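Local coordinates for protein putative mandelate racemase (Bordetella bronchiseptica, PDB 3OZM) that probably acts on sugar diacids as a magnesium-dependent member of the mandelate racemase group of the enolase superfamily, and holds D-xylaric acid here, at residues R140-S145 / A169-V174; V196-D201 / A221-F226. One frame throughout, in Å; residues are numbered along the deposited sequence.

Contact 1 (140-145 with 169-174) and contact 2 (196-201 with 221-226) are successive parallel strand pairs of the barrel domain, with centres about 8 Å apart. They share a seam, because strands 169-173 and 197-201 are neighbours in the sheet. Across it Leu172 N lies 2.8 Å from Leu199 O, and Ala170 O lies 2.8 Å from Leu199 N, both probable hydrogen bonds. Beside the seam Val174 CG2 packs 3.5 Å from Val200 CG1. Contact 1 brings the amine of Lys171 to D-xylaric acid, and less surely that of Lys173. Contact 2 supplies Asp201, one of the magnesium ligands. Asp201 OD2 lies 3.2 Å from ligand OAK, to which Lys171 NZ is hydrogen-bonded, so the contacts meet there.

Contact 1. Residues R140-S145 / A169-V174; sequences RAYASS and AAKLKV. With DXL (D-xylaric acid), chain J.
The Tyr142 ring meets Lys171 obliquely, with its CE1 3.7 Å from Lys171 CB. The lysine chain runs on past the ring to the phenol oxygen, where Lys171 NZ donates a 2.9 Å hydrogen bond to Tyr142 OH. The other flat group, the Arg140 guanidinium, passes obliquely by the methyl of Ala169; its NE is hydrogen-bonded to Thr168.

Lys171 is bent at chi3 (77°). This turn carries NZ to the ligand, and the amine gives a 2.7 Å hydrogen bond to OAK of D-xylaric acid. It also forms a salt bridge with Glu227. Tyr142 OH, the ligand and Glu227 all hold the buried amine. Ser145 OG packs 3.3 Å from Lys171 CE and donates to Ser144 OG, which is also hydrogen-bonded to Glu329. The peptide bond before Ser145 is cis. Lys173 reaches the ligand as well, but its amine is less surely placed.

The backbones pair as parallel strands. Ala143 N donates to Ala169 O (3.1 Å), and Lys171 N donates to Ala143 O (3.0 Å). Ala143 and Ala170 put their methyls on the same face of the sheet, 4.1 Å apart at CB.

The pair closes a beta-alpha-beta unit of the enolase-type barrel, strand 139-146, helix 152-164 and strand 169-173. That helix covers the alanine face through Trp162 and Leu159. Strand 328-331 flanks one side of the pair, and strand 197-201 the other.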
ATOM      1  N   ARG A 140      14.864  -9.005 -11.687  1.00 16.20           N
ATOM      2  CA  ARG A 140      15.551  -8.626 -12.925  1.00 14.77           C
ATOM      3  C   ARG A 140      16.078  -7.190 -12.871  1.00 23.67           C
ATOM      4  O   ARG A 140      15.311  -6.239 -12.652  1.00 17.12           O
ATOM      5  CB  ARG A 140      14.634  -8.789 -14.134  1.00 17.53           C
ATOM      6  CG  ARG A 140      15.307  -8.394 -15.453  1.00 21.50           C
ATOM      7  CD  ARG A 140      14.293  -7.986 -16.485  1.00 33.85           C
ATOM      8  NE  ARG A 140      14.789  -8.250 -17.828  1.00 29.64           N
ATOM      9  CZ  ARG A 140      14.015  -8.295 -18.894  1.00 29.59           C
ATOM     10  NH1 ARG A 140      12.706  -8.095 -18.756  1.00 27.75           N
ATOM     11  NH2 ARG A 140      14.544  -8.551 -20.087  1.00 36.46           N
ATOM     12  N   ALA A 141      17.386  -7.038 -13.090  1.00 16.00           N
ATOM     13  CA  ALA A 141      18.050  -5.734 -13.009  1.00 15.90           C
ATOM     14  C   ALA A 141      18.386  -5.171 -14.386  1.00 16.64           C
ATOM     15  O   ALA A 141      18.471  -5.908 -15.368  1.00 16.87           O
ATOM     16  CB  ALA A 141      19.320  -5.838 -12.178  1.00 17.55           C
ATOM     17  N   TYR A 142      18.579  -3.861 -14.449  1.00 17.19           N
ATOM     18  CA  TYR A 142      19.140  -3.254 -15.646  1.00 15.89           C
ATOM     19  C   TYR A 142      20.372  -2.419 -15.323  1.00 16.43           C
ATOM     20  O   TYR A 142      20.475  -1.831 -14.241  1.00 15.09           O
ATOM     21  CB  TYR A 142      18.086  -2.463 -16.445  1.00 12.87           C
ATOM     22  CG  TYR A 142      17.646  -1.110 -15.897  1.00 13.22           C
ATOM     23  CD1 TYR A 142      18.380   0.047 -16.163  1.00 11.32           C
ATOM     24  CD2 TYR A 142      16.464  -0.990 -15.160  1.00 12.47           C
ATOM     25  CE1 TYR A 142      17.954   1.296 -15.693  1.00 16.75           C
ATOM     26  CE2 TYR A 142      16.027   0.241 -14.691  1.00 12.47           C
ATOM     27  CZ  TYR A 142      16.771   1.383 -14.964  1.00 14.60           C
ATOM     28  OH  TYR A 142      16.339   2.610 -14.500  1.00 13.02           O
ATOM     29  N   ALA A 143      21.313  -2.403 -16.263  1.00 14.35           N
ATOM     30  CA  ALA A 143      22.541  -1.627 -16.137  1.00 15.48           C
ATOM     31  C   ALA A 143      22.275  -0.161 -16.458  1.00 16.19           C
ATOM     32  O   ALA A 143      21.863   0.176 -17.561  1.00 15.85           O
ATOM     33  CB  ALA A 143      23.614  -2.189 -17.078  1.00 17.50           C
ATOM     34  N   SER A 144      22.510   0.703 -15.473  1.00 15.67           N
ATOM     35  CA  SER A 144      22.235   2.128 -15.586  1.00 15.41           C
ATOM     36  C   SER A 144      23.537   2.919 -15.449  1.00 15.50           C
ATOM     37  O   SER A 144      24.159   2.893 -14.383  1.00 17.06           O
ATOM     38  CB  SER A 144      21.287   2.521 -14.451  1.00 16.44           C
ATOM     39  OG  SER A 144      20.819   3.849 -14.595  1.00 18.31           O
ATOM     40  N   SER A 145      23.982   3.620 -16.491  1.00 15.21           N
ATOM     41  CA  SER A 145      23.389   3.666 -17.820  1.00 16.62           C
ATOM     42  C   SER A 145      24.553   3.893 -18.766  1.00 15.74           C
ATOM     43  O   SER A 145      25.692   4.082 -18.325  1.00 18.38           O
ATOM     44  CB  SER A 145      22.453   4.871 -17.979  1.00 16.71           C
ATOM     45  OG  SER A 145      21.258   4.729 -17.234  1.00 20.22           O
ATOM     46  N   ALA A 169      19.197  -6.243 -19.637  1.00 15.26           N
ATOM     47  CA  ALA A 169      18.570  -4.962 -19.946  1.00 16.67           C
ATOM     48  C   ALA A 169      19.535  -3.861 -19.563  1.00 14.10           C
ATOM     49  O   ALA A 169      20.377  -4.057 -18.686  1.00 16.25           O
ATOM     50  CB  ALA A 169      17.260  -4.815 -19.165  1.00 19.37           C
ATOM     51  N   ALA A 170      19.410  -2.704 -20.200  1.00 13.40           N
ATOM     52  CA  ALA A 170      20.296  -1.583 -19.933  1.00 18.37           C
ATOM     53  C   ALA A 170      19.646  -0.291 -20.418  1.00 13.58           C
ATOM     54  O   ALA A 170      18.719  -0.324 -21.229  1.00 17.71           O
ATOM     55  CB  ALA A 170      21.640  -1.799 -20.614  1.00 18.12           C
ATOM     56  N   LYS A 171      20.134   0.842 -19.923  1.00 14.88           N
ATOM     57  CA  LYS A 171      19.524   2.137 -20.225  1.00 15.51           C
ATOM     58  C   LYS A 171      20.506   3.091 -20.912  1.00 20.56           C
ATOM     59  O   LYS A 171      21.689   3.140 -20.552  1.00 17.39           O
ATOM     60  CB  LYS A 171      18.980   2.779 -18.935  1.00 14.72           C
ATOM     61  CG  LYS A 171      18.149   4.037 -19.188  1.00 15.66           C
ATOM     62  CD  LYS A 171      17.205   4.375 -18.009  1.00 17.32           C
ATOM     63  CE  LYS A 171      17.951   5.027 -16.821  1.00 15.04           C
ATOM     64  NZ  LYS A 171      17.031   5.186 -15.640  1.00 15.71           N
ATOM     65  N   LEU A 172      19.997   3.849 -21.885  1.00 12.73           N
ATOM     66  CA  LEU A 172      20.787   4.819 -22.655  1.00 14.64           C
ATOM     67  C   LEU A 172      20.293   6.228 -22.388  1.00 17.18           C
ATOM     68  O   LEU A 172      19.089   6.509 -22.503  1.00 16.35           O
ATOM     69  CB  LEU A 172      20.657   4.538 -24.158  1.00 17.26           C
ATOM     70  CG  LEU A 172      21.283   5.565 -25.111  1.00 18.25           C
ATOM     71  CD1 LEU A 172      22.820   5.468 -25.063  1.00 18.97           C
ATOM     72  CD2 LEU A 172      20.765   5.373 -26.539  1.00 19.90           C
ATOM     73  N   LYS A 173      21.221   7.112 -22.046  1.00 14.87           N
ATOM     74  CA  LYS A 173      20.917   8.524 -21.889  1.00 16.08           C
ATOM     75  C   LYS A 173      20.850   9.219 -23.249  1.00 23.04           C
ATOM     76  O   LYS A 173      21.703   9.009 -24.123  1.00 16.71           O
ATOM     77  CB  LYS A 173      21.962   9.199 -20.987  1.00 17.07           C
ATOM     78  CG  LYS A 173      22.075   8.551 -19.635  1.00 21.06           C
ATOM     79  CD  LYS A 173      20.807   8.769 -18.826  1.00 18.81           C
ATOM     80  CE  LYS A 173      20.981   8.235 -17.422  1.00 27.10           C
ATOM     81  NZ  LYS A 173      19.965   8.807 -16.501  1.00 29.15           N
ATOM     82  N   VAL A 174      19.825  10.043 -23.429  1.00 18.36           N
ATOM     83  CA  VAL A 174      19.657  10.780 -24.679  1.00 20.53           C
ATOM     84  C   VAL A 174      19.234  12.211 -24.417  1.00 21.18           C
ATOM     85  O   VAL A 174      18.940  12.587 -23.280  1.00 19.00           O
ATOM     86  CB  VAL A 174      18.593  10.132 -25.591  1.00 17.81           C
ATOM     87  CG1 VAL A 174      18.928   8.682 -25.860  1.00 16.31           C
ATOM     88  CG2 VAL A 174      17.190  10.281 -24.960  1.00 18.10           C
TER
HETATM   89  OAA DXL J 391      22.627  10.219 -14.080  1.00 27.99           O
HETATM   90  OAB DXL J 391      21.544  11.409 -11.879  1.00 28.71           O
HETATM   91  OAC DXL J 391      18.286  10.010 -14.412  1.00 18.92           O
HETATM   92  OAD DXL J 391      19.330   6.996 -12.729  1.00 24.42           O
HETATM   93  OAE DXL J 391      21.027  11.117 -15.318  1.00 25.84           O
HETATM   94  CAF DXL J 391      21.523  10.769 -14.221  1.00 27.70           C
HETATM   95  CAG DXL J 391      20.683  11.036 -12.969  1.00 26.82           C
HETATM   96  CAH DXL J 391      19.920   9.760 -12.568  1.00 22.55           C
HETATM   97  CAI DXL J 391      19.228   9.125 -13.788  1.00 19.03           C
HETATM   98  CAJ DXL J 391      18.662   7.714 -13.502  1.00 22.41           C
HETATM   99  OAK DXL J 391      17.609   7.347 -14.075  1.00 18.81           O
HETATM  100  OAL DXL J 391      19.026  10.065 -11.492  1.00 34.45           O

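Contact 2. Residues V196-D201 / A221-F226; sequences VEILVD and AGCYWF. With MG (magnesium ion), chain I; DXL (D-xylaric acid), chain J.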
ATOM      1  N   VAL A 196      17.559  -8.546 -25.441  1.00 21.91           N
ATOM      2  CA  VAL A 196      17.997  -7.603 -24.422  1.00 19.76           C
ATOM      3  C   VAL A 196      17.082  -6.389 -24.459  1.00 20.34           C
ATOM      4  O   VAL A 196      16.843  -5.831 -25.529  1.00 22.35           O
ATOM      5  CB  VAL A 196      19.459  -7.161 -24.677  1.00 24.56           C
ATOM      6  CG1 VAL A 196      19.905  -6.099 -23.672  1.00 19.49           C
ATOM      7  CG2 VAL A 196      20.391  -8.366 -24.636  1.00 25.31           C
ATOM      8  N   GLU A 197      16.542  -5.993 -23.308  1.00 18.43           N
ATOM      9  CA  GLU A 197      15.714  -4.791 -23.251  1.00 18.34           C
ATOM     10  C   GLU A 197      16.571  -3.541 -23.216  1.00 20.04           C
ATOM     11  O   GLU A 197      17.557  -3.469 -22.476  1.00 18.58           O
ATOM     12  CB  GLU A 197      14.780  -4.799 -22.042  1.00 17.10           C
ATOM     13  CG  GLU A 197      13.858  -6.016 -21.972  1.00 16.42           C
ATOM     14  CD  GLU A 197      12.741  -5.991 -22.989  1.00 24.86           C
ATOM     15  OE1 GLU A 197      12.499  -4.948 -23.640  1.00 20.30           O
ATOM     16  OE2 GLU A 197      12.093  -7.041 -23.128  1.00 27.66           O
ATOM     17  N   ILE A 198      16.195  -2.561 -24.027  1.00 16.88           N
ATOM     18  CA  ILE A 198      16.906  -1.300 -24.067  1.00 15.33           C
ATOM     19  C   ILE A 198      15.965  -0.192 -23.626  1.00 16.12           C
ATOM     20  O   ILE A 198      14.906   0.012 -24.227  1.00 17.76           O
ATOM     21  CB  ILE A 198      17.422  -0.999 -25.482  1.00 15.59           C
ATOM     22  CG1 ILE A 198      18.383  -2.106 -25.927  1.00 20.44           C
ATOM     23  CG2 ILE A 198      18.106   0.360 -25.502  1.00 18.48           C
ATOM     24  CD1 ILE A 198      18.917  -1.944 -27.332  1.00 20.11           C
ATOM     25  N   LEU A 199      16.350   0.496 -22.564  1.00 14.64           N
ATOM     26  CA  LEU A 199      15.590   1.607 -22.025  1.00 13.50           C
ATOM     27  C   LEU A 199      16.256   2.912 -22.471  1.00 17.17           C
ATOM     28  O   LEU A 199      17.465   2.956 -22.708  1.00 16.92           O
ATOM     29  CB  LEU A 199      15.608   1.548 -20.499  1.00 15.91           C
ATOM     30  CG  LEU A 199      14.851   0.421 -19.786  1.00 15.95           C
ATOM     31  CD1 LEU A 199      15.141  -0.976 -20.352  1.00 20.10           C
ATOM     32  CD2 LEU A 199      15.166   0.472 -18.281  1.00 16.09           C
ATOM     33  N   VAL A 200      15.477   3.980 -22.554  1.00 15.52           N
ATOM     34  CA  VAL A 200      16.020   5.277 -22.920  1.00 14.20           C
ATOM     35  C   VAL A 200      15.586   6.317 -21.889  1.00 17.46           C
ATOM     36  O   VAL A 200      14.453   6.264 -21.383  1.00 17.35           O
ATOM     37  CB  VAL A 200      15.505   5.666 -24.324  1.00 18.39           C
ATOM     38  CG1 VAL A 200      15.758   7.120 -24.620  1.00 25.36           C
ATOM     39  CG2 VAL A 200      16.129   4.750 -25.389  1.00 15.63           C
ATOM     40  N   ASP A 201      16.476   7.267 -21.599  1.00 15.23           N
ATOM     41  CA  ASP A 201      16.245   8.269 -20.559  1.00 12.55           C
ATOM     42  C   ASP A 201      16.715   9.616 -21.070  1.00 17.10           C
ATOM     43  O   ASP A 201      17.912   9.816 -21.302  1.00 19.07           O
ATOM     44  CB  ASP A 201      17.024   7.887 -19.296  1.00 13.77           C
ATOM     45  CG  ASP A 201      16.722   8.789 -18.106  1.00 17.55           C
ATOM     46  OD1 ASP A 201      16.089   9.867 -18.259  1.00 17.63           O
ATOM     47  OD2 ASP A 201      17.152   8.409 -17.006  1.00 16.30           O
ATOM     48  N   ALA A 221      13.013   0.529 -32.682  1.00 17.09           N
ATOM     49  CA  ALA A 221      14.045  -0.258 -32.004  1.00 20.91           C
ATOM     50  C   ALA A 221      13.489  -1.167 -30.904  1.00 22.92           C
ATOM     51  O   ALA A 221      14.244  -1.876 -30.246  1.00 22.84           O
ATOM     52  CB  ALA A 221      15.123   0.658 -31.426  1.00 20.45           C
ATOM     53  N   GLY A 222      12.177  -1.140 -30.701  1.00 17.02           N
ATOM     54  CA  GLY A 222      11.552  -1.961 -29.671  1.00 18.97           C
ATOM     55  C   GLY A 222      11.989  -1.647 -28.246  1.00 17.82           C
ATOM     56  O   GLY A 222      12.105  -2.554 -27.420  1.00 18.03           O
ATOM     57  N   CYS A 223      12.216  -0.368 -27.946  1.00 17.52           N
ATOM     58  CA  CYS A 223      12.622   0.030 -26.593  1.00 13.90           C
ATOM     59  C   CYS A 223      11.546  -0.237 -25.544  1.00 14.35           C
ATOM     60  O   CYS A 223      10.344  -0.156 -25.802  1.00 16.61           O
ATOM     61  CB  CYS A 223      13.014   1.504 -26.540  1.00 19.18           C
ATOM     62  SG  CYS A 223      14.481   1.889 -27.520  1.00 20.94           S
ATOM     63  N   TYR A 224      12.005  -0.525 -24.336  1.00 13.19           N
ATOM     64  CA  TYR A 224      11.125  -0.942 -23.269  1.00 13.23           C
ATOM     65  C   TYR A 224      10.394   0.254 -22.677  1.00 15.08           C
ATOM     66  O   TYR A 224       9.176   0.198 -22.450  1.00 15.00           O
ATOM     67  CB  TYR A 224      11.959  -1.668 -22.212  1.00 14.65           C
ATOM     68  CG  TYR A 224      11.154  -2.263 -21.090  1.00 16.82           C
ATOM     69  CD1 TYR A 224      10.561  -3.519 -21.222  1.00 17.35           C
ATOM     70  CD2 TYR A 224      10.969  -1.569 -19.909  1.00 15.55           C
ATOM     71  CE1 TYR A 224       9.820  -4.068 -20.188  1.00 19.03           C
ATOM     72  CE2 TYR A 224      10.231  -2.105 -18.875  1.00 19.64           C
ATOM     73  CZ  TYR A 224       9.658  -3.351 -19.018  1.00 18.57           C
ATOM     74  OH  TYR A 224       8.923  -3.870 -17.974  1.00 17.66           O
ATOM     75  N   TRP A 225      11.131   1.336 -22.440  1.00 14.36           N
ATOM     76  CA  TRP A 225      10.520   2.576 -21.983  1.00 13.06           C
ATOM     77  C   TRP A 225      11.270   3.837 -22.391  1.00 14.51           C
ATOM     78  O   TRP A 225      12.453   3.791 -22.754  1.00 14.68           O
ATOM     79  CB  TRP A 225      10.234   2.553 -20.462  1.00 13.16           C
ATOM     80  CG  TRP A 225      11.386   2.758 -19.482  1.00 11.70           C
ATOM     81  CD1 TRP A 225      12.440   3.634 -19.583  1.00 12.94           C
ATOM     82  CD2 TRP A 225      11.514   2.129 -18.194  1.00 12.96           C
ATOM     83  NE1 TRP A 225      13.240   3.546 -18.451  1.00 13.37           N
ATOM     84  CE2 TRP A 225      12.688   2.638 -17.586  1.00 16.38           C
ATOM     85  CE3 TRP A 225      10.752   1.177 -17.500  1.00 12.66           C
ATOM     86  CZ2 TRP A 225      13.123   2.216 -16.318  1.00 15.20           C
ATOM     87  CZ3 TRP A 225      11.186   0.752 -16.250  1.00 10.48           C
ATOM     88  CH2 TRP A 225      12.364   1.279 -15.669  1.00 11.19           C
ATOM     89  N   PHE A 226      10.546   4.950 -22.313  1.00 13.95           N
ATOM     90  CA  PHE A 226      11.041   6.294 -22.618  1.00 11.75           C
ATOM     91  C   PHE A 226      10.888   7.071 -21.324  1.00 12.79           C
ATOM     92  O   PHE A 226       9.773   7.458 -20.958  1.00 12.95           O
ATOM     93  CB  PHE A 226      10.120   6.896 -23.693  1.00 10.78           C
ATOM     94  CG  PHE A 226      10.661   8.129 -24.391  1.00 14.27           C
ATOM     95  CD1 PHE A 226      11.924   8.649 -24.118  1.00 13.82           C
ATOM     96  CD2 PHE A 226       9.881   8.751 -25.357  1.00 12.40           C
ATOM     97  CE1 PHE A 226      12.388   9.782 -24.814  1.00 15.47           C
ATOM     98  CE2 PHE A 226      10.326   9.878 -26.040  1.00 14.25           C
ATOM     99  CZ  PHE A 226      11.585  10.383 -25.779  1.00 13.46           C
TER
HETATM  100 MG    MG I 390      16.382   8.966 -14.985  1.00 21.10          MG
HETATM  101  OAA DXL J 391      22.627  10.219 -14.080  1.00 27.99           O
HETATM  102  OAB DXL J 391      21.544  11.409 -11.879  1.00 28.71           O
HETATM  103  OAC DXL J 391      18.286  10.010 -14.412  1.00 18.92           O
HETATM  104  OAD DXL J 391      19.330   6.996 -12.729  1.00 24.42           O
HETATM  105  OAE DXL J 391      21.027  11.117 -15.318  1.00 25.84           O
HETATM  106  CAF DXL J 391      21.523  10.769 -14.221  1.00 27.70           C
HETATM  107  CAG DXL J 391      20.683  11.036 -12.969  1.00 26.82           C
HETATM  108  CAH DXL J 391      19.920   9.760 -12.568  1.00 22.55           C
HETATM  109  CAI DXL J 391      19.228   9.125 -13.788  1.00 19.03           C
HETATM  110  CAJ DXL J 391      18.662   7.714 -13.502  1.00 22.41           C
HETATM  111  OAK DXL J 391      17.609   7.347 -14.075  1.00 18.81           O
HETATM  112  OAL DXL J 391      19.026  10.065 -11.492  1.00 34.45           O
HETATM  113  O   HOH W   1      13.729  -3.214 -25.379  1.00 17.97           O
HETATM  114  O   HOH W   2      15.524  10.690 -15.820  1.00 19.01           O
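Leu199 packs over one face of the Trp225 indole. Its CG sits 3.8 Å from the centroid of the five-membered ring, almost on the ring normal (12° off), a CH-pi contact. Its CD2 lies over the same face but toward the rim, 3.3 Å from Trp225 CZ2. The edge of the indole meets Val200 O. A chi1 of 77° sets Trp225 CG between the backbone N and carbonyl carbon and swings the ring back to Leu199. The other methyl of Leu199, CD1, rests 3.8 Å from Tyr224 CB. Glu197 OE1 comes to the edge of the Tyr224 ring, 3.4 Å from Tyr224 CD1. Val200 CG2 touches Cys223 SG, and its CG1 touches Phe226.

Two backbone bonds hold these side chains in step: Tyr224 N to Ile198 O and Val200 N to Trp225 O, both 3.0 Å. Trp225 N is buried with no partner. A water ties the outer end together, donating to Glu197 OE1 and Gly222 O and accepting from Ile198 N. Gly222, at positive phi, ends helix 208-220 in a Schellman motif.

At the other end the CB of Asp201 points away from 221-226. Its OD2 binds the magnesium ion at 2.2 Å, beside two ligand oxygens, a water, Glu227 and Glu254. Asp201 OD1 accepts a hydrogen bond from that water.

The pair belongs to the beta-alpha-beta unit of strand 197-201, helix 208-220 and strand 225-227. Leu218 of that helix packs on Val200, Cys223 and Phe226. Helix 178-192 touches Ile198 and Cys223, and strand 169-173 lies next to strand 197-201.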